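Local coordinates for iron uptake protein A2 (Synechocystis sp., PDB 2VOZ), which binds ferric iron in the periplasm and probably hands it to an ABC transporter for import into the cell, at residues T127-V132 with E296-Y301. Sequence-based numbering, arbitrary orientation.
Sequences TQRARV and EGNNEY
Glu300 and Arg129 form a buried salt bridge beside the single antiparallel hydrogen-bonded pair that Gln128 makes with Tyr301. In that pair Gln128 N reaches Tyr301 O at 2.8 Å and Tyr301 N reaches Gln128 O at 2.9 Å. The same Gln128 O also lies at the edge of the Tyr301 ring, 3.5 Å from CD1. The side chain of Glu300, described here in one of its two modelled conformers, runs alongside this pair: its CB rests 3.4 Å from Gln128 O, and CG follows past the same oxygen. With CG anti to its own carbonyl carbon (chi1 -83°) and the chain extended beyond, the carboxylate is carried between Thr127 and Arg129. Glu300 OE2 lies 3.0 Å from Thr127 OG1, a hydroxyl that hydrogen-bonds Ser264 OG. OE1 takes two donors from opposite faces of the carboxylate plane. Arg129 NH2 meets Glu300 OE1 at 2.6 Å, within the guanidinium plane, although the two flat groups are turned 58° apart; Asn298 ND2 comes to that OE1 from above the carboxylate at 3.0 Å. The bends at chi2 and chi3 lay the arginine alongside Glu300. A leucine in place of Arg129 would probably leave the buried carboxylate without its close positive mate and Glu300 OE1 with one gripping donor fewer. Asn298 is itself held through OD1 by Arg229, and its side chain lies beside Tyr44, as that of Arg129 lies beside Tyr225; both tyrosines belong to the iron site, empty in this apo form, so this polar cluster probably acts as a second shell that may help position them. In the periplasmic-binding-protein fold, the contact joins the long strand 124-136, which also pairs with strands 219-223 and 261-268, to the chain leaving helix 288-297 through a Schellman motif at Asn299, with helix 224-232 packed against Arg129, Asn298 and Asn299.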
loop_
_atom_site.group_PDB
_atom_site.type_symbol
_atom_site.label_atom_id
_atom_site.label_comp_id
_atom_site.label_asym_id
_atom_site.label_seq_id
_atom_site.Cartn_x
_atom_site.Cartn_y
_atom_site.Cartn_z
ATOM N N THR B 127 -5.769 23.587 -4.322
ATOM C CA THR B 127 -4.910 23.305 -5.488
ATOM C C THR B 127 -5.706 23.673 -6.710
ATOM O O THR B 127 -6.930 23.827 -6.630
ATOM C CB THR B 127 -4.529 21.797 -5.578
ATOM O OG1 THR B 127 -5.710 21.054 -5.862
ATOM C CG2 THR B 127 -3.894 21.341 -4.273
ATOM N N GLN B 128 -5.039 23.786 -7.850
ATOM C CA GLN B 128 -5.741 24.020 -9.086
ATOM C C GLN B 128 -5.182 23.147 -10.205
ATOM O O GLN B 128 -4.044 22.674 -10.138
ATOM C CB GLN B 128 -5.753 25.508 -9.448
ATOM C CG GLN B 128 -4.445 26.079 -9.719
ATOM C CD GLN B 128 -4.471 27.608 -9.933
ATOM O OE1 GLN B 128 -5.316 28.150 -10.648
ATOM N NE2 GLN B 128 -3.530 28.291 -9.313
ATOM N N ARG B 129 -6.051 22.823 -11.158
ATOM C CA ARG B 129 -5.686 22.037 -12.330
ATOM C C ARG B 129 -6.222 22.821 -13.519
ATOM O O ARG B 129 -7.098 23.683 -13.355
ATOM C CB ARG B 129 -6.339 20.624 -12.308
ATOM C CG ARG B 129 -7.892 20.601 -12.191
ATOM C CD ARG B 129 -8.450 20.579 -10.733
ATOM N NE ARG B 129 -7.920 19.441 -9.986
ATOM C CZ ARG B 129 -8.370 18.177 -10.123
ATOM N NH1 ARG B 129 -9.384 17.916 -10.942
ATOM N NH2 ARG B 129 -7.789 17.185 -9.468
ATOM N N ALA B 130 -5.685 22.553 -14.689
ATOM C CA ALA B 130 -6.156 23.224 -15.912
ATOM C C ALA B 130 -6.765 22.175 -16.805
ATOM O O ALA B 130 -6.251 21.054 -16.852
ATOM C CB ALA B 130 -4.943 23.894 -16.636
ATOM N N ARG B 131 -7.849 22.511 -17.505
ATOM C CA ARG B 131 -8.441 21.582 -18.454
ATOM C C ARG B 131 -7.879 22.037 -19.814
ATOM O O ARG B 131 -8.202 23.111 -20.318
ATOM C CB ARG B 131 -9.989 21.580 -18.393
ATOM C CG ARG B 131 -10.593 20.361 -19.151
ATOM C CD ARG B 131 -11.873 19.923 -18.463
ATOM N NE ARG B 131 -12.413 18.684 -19.016
ATOM C CZ ARG B 131 -11.927 17.459 -18.761
ATOM N NH1 ARG B 131 -10.871 17.295 -17.968
ATOM N NH2 ARG B 131 -12.511 16.387 -19.295
ATOM N N VAL B 132 -6.978 21.231 -20.353
ATOM C CA VAL B 132 -6.175 21.662 -21.479
ATOM C C VAL B 132 -6.503 20.844 -22.722
ATOM O O VAL B 132 -7.364 19.972 -22.693
ATOM C CB VAL B 132 -4.666 21.535 -21.165
ATOM C CG1 VAL B 132 -4.249 22.506 -20.036
ATOM C CG2 VAL B 132 -4.250 20.060 -20.841
ATOM N N GLU B 296 1.942 18.942 -5.100
ATOM C CA GLU B 296 2.778 17.879 -5.698
ATOM C C GLU B 296 2.038 16.560 -5.769
ATOM O O GLU B 296 2.234 15.801 -6.701
ATOM C CB GLU B 296 4.022 17.640 -4.831
ATOM C CG GLU B 296 5.124 18.635 -5.067
ATOM C CD GLU B 296 5.798 18.456 -6.443
ATOM O OE1 GLU B 296 5.596 17.423 -7.117
ATOM O OE2 GLU B 296 6.527 19.356 -6.821
ATOM N N GLY B 297 1.219 16.286 -4.751
ATOM C CA GLY B 297 0.562 14.966 -4.577
ATOM C C GLY B 297 -0.086 14.438 -5.848
ATOM O O GLY B 297 0.015 13.226 -6.191
ATOM N N ASN B 298 -0.781 15.335 -6.548
ATOM C CA ASN B 298 -1.431 14.971 -7.787
ATOM C C ASN B 298 -0.957 15.821 -8.967
ATOM O O ASN B 298 -1.704 16.066 -9.903
ATOM C CB ASN B 298 -2.951 15.052 -7.643
ATOM C CG ASN B 298 -3.699 14.351 -8.778
ATOM O OD1 ASN B 298 -3.205 13.381 -9.392
ATOM N ND2 ASN B 298 -4.919 14.826 -9.051
ATOM N N ASN B 299 0.279 16.315 -8.921
ATOM C CA ASN B 299 0.807 17.051 -10.077
ATOM C C ASN B 299 -0.077 18.242 -10.456
ATOM O O ASN B 299 -0.316 18.504 -11.639
ATOM C CB ASN B 299 0.988 16.102 -11.272
ATOM C CG ASN B 299 2.033 15.087 -11.015
ATOM O OD1 ASN B 299 3.169 15.450 -10.676
ATOM N ND2 ASN B 299 1.688 13.812 -11.175
ATOM N N GLU B 300 -0.547 18.942 -9.427
ATOM C CA GLU B 300 -1.436 20.110 -9.574
ATOM C C GLU B 300 -0.642 21.355 -9.260
ATOM O O GLU B 300 0.509 21.267 -8.821
ATOM C CB GLU B 300 -2.635 20.005 -8.606
ATOM C CG GLU B 300 -3.777 19.145 -9.128
ATOM C CD GLU B 300 -4.593 18.430 -8.023
ATOM O OE1 GLU B 300 -5.529 17.681 -8.378
ATOM O OE2 GLU B 300 -4.332 18.603 -6.799
ATOM N N TYR B 301 -1.251 22.527 -9.495
ATOM C CA TYR B 301 -0.588 23.786 -9.156
ATOM C C TYR B 301 -1.050 24.232 -7.775
ATOM O O TYR B 301 -2.238 24.095 -7.431
ATOM C CB TYR B 301 -1.000 24.877 -10.125
ATOM C CG TYR B 301 -0.722 24.614 -11.574
ATOM C CD1 TYR B 301 -1.667 23.949 -12.395
ATOM C CD2 TYR B 301 0.480 25.046 -12.155
ATOM C CE1 TYR B 301 -1.417 23.738 -13.758
ATOM C CE2 TYR B 301 0.737 24.830 -13.524
ATOM C CZ TYR B 301 -0.222 24.186 -14.307
ATOM O OH TYR B 301 -0.012 23.981 -15.653
#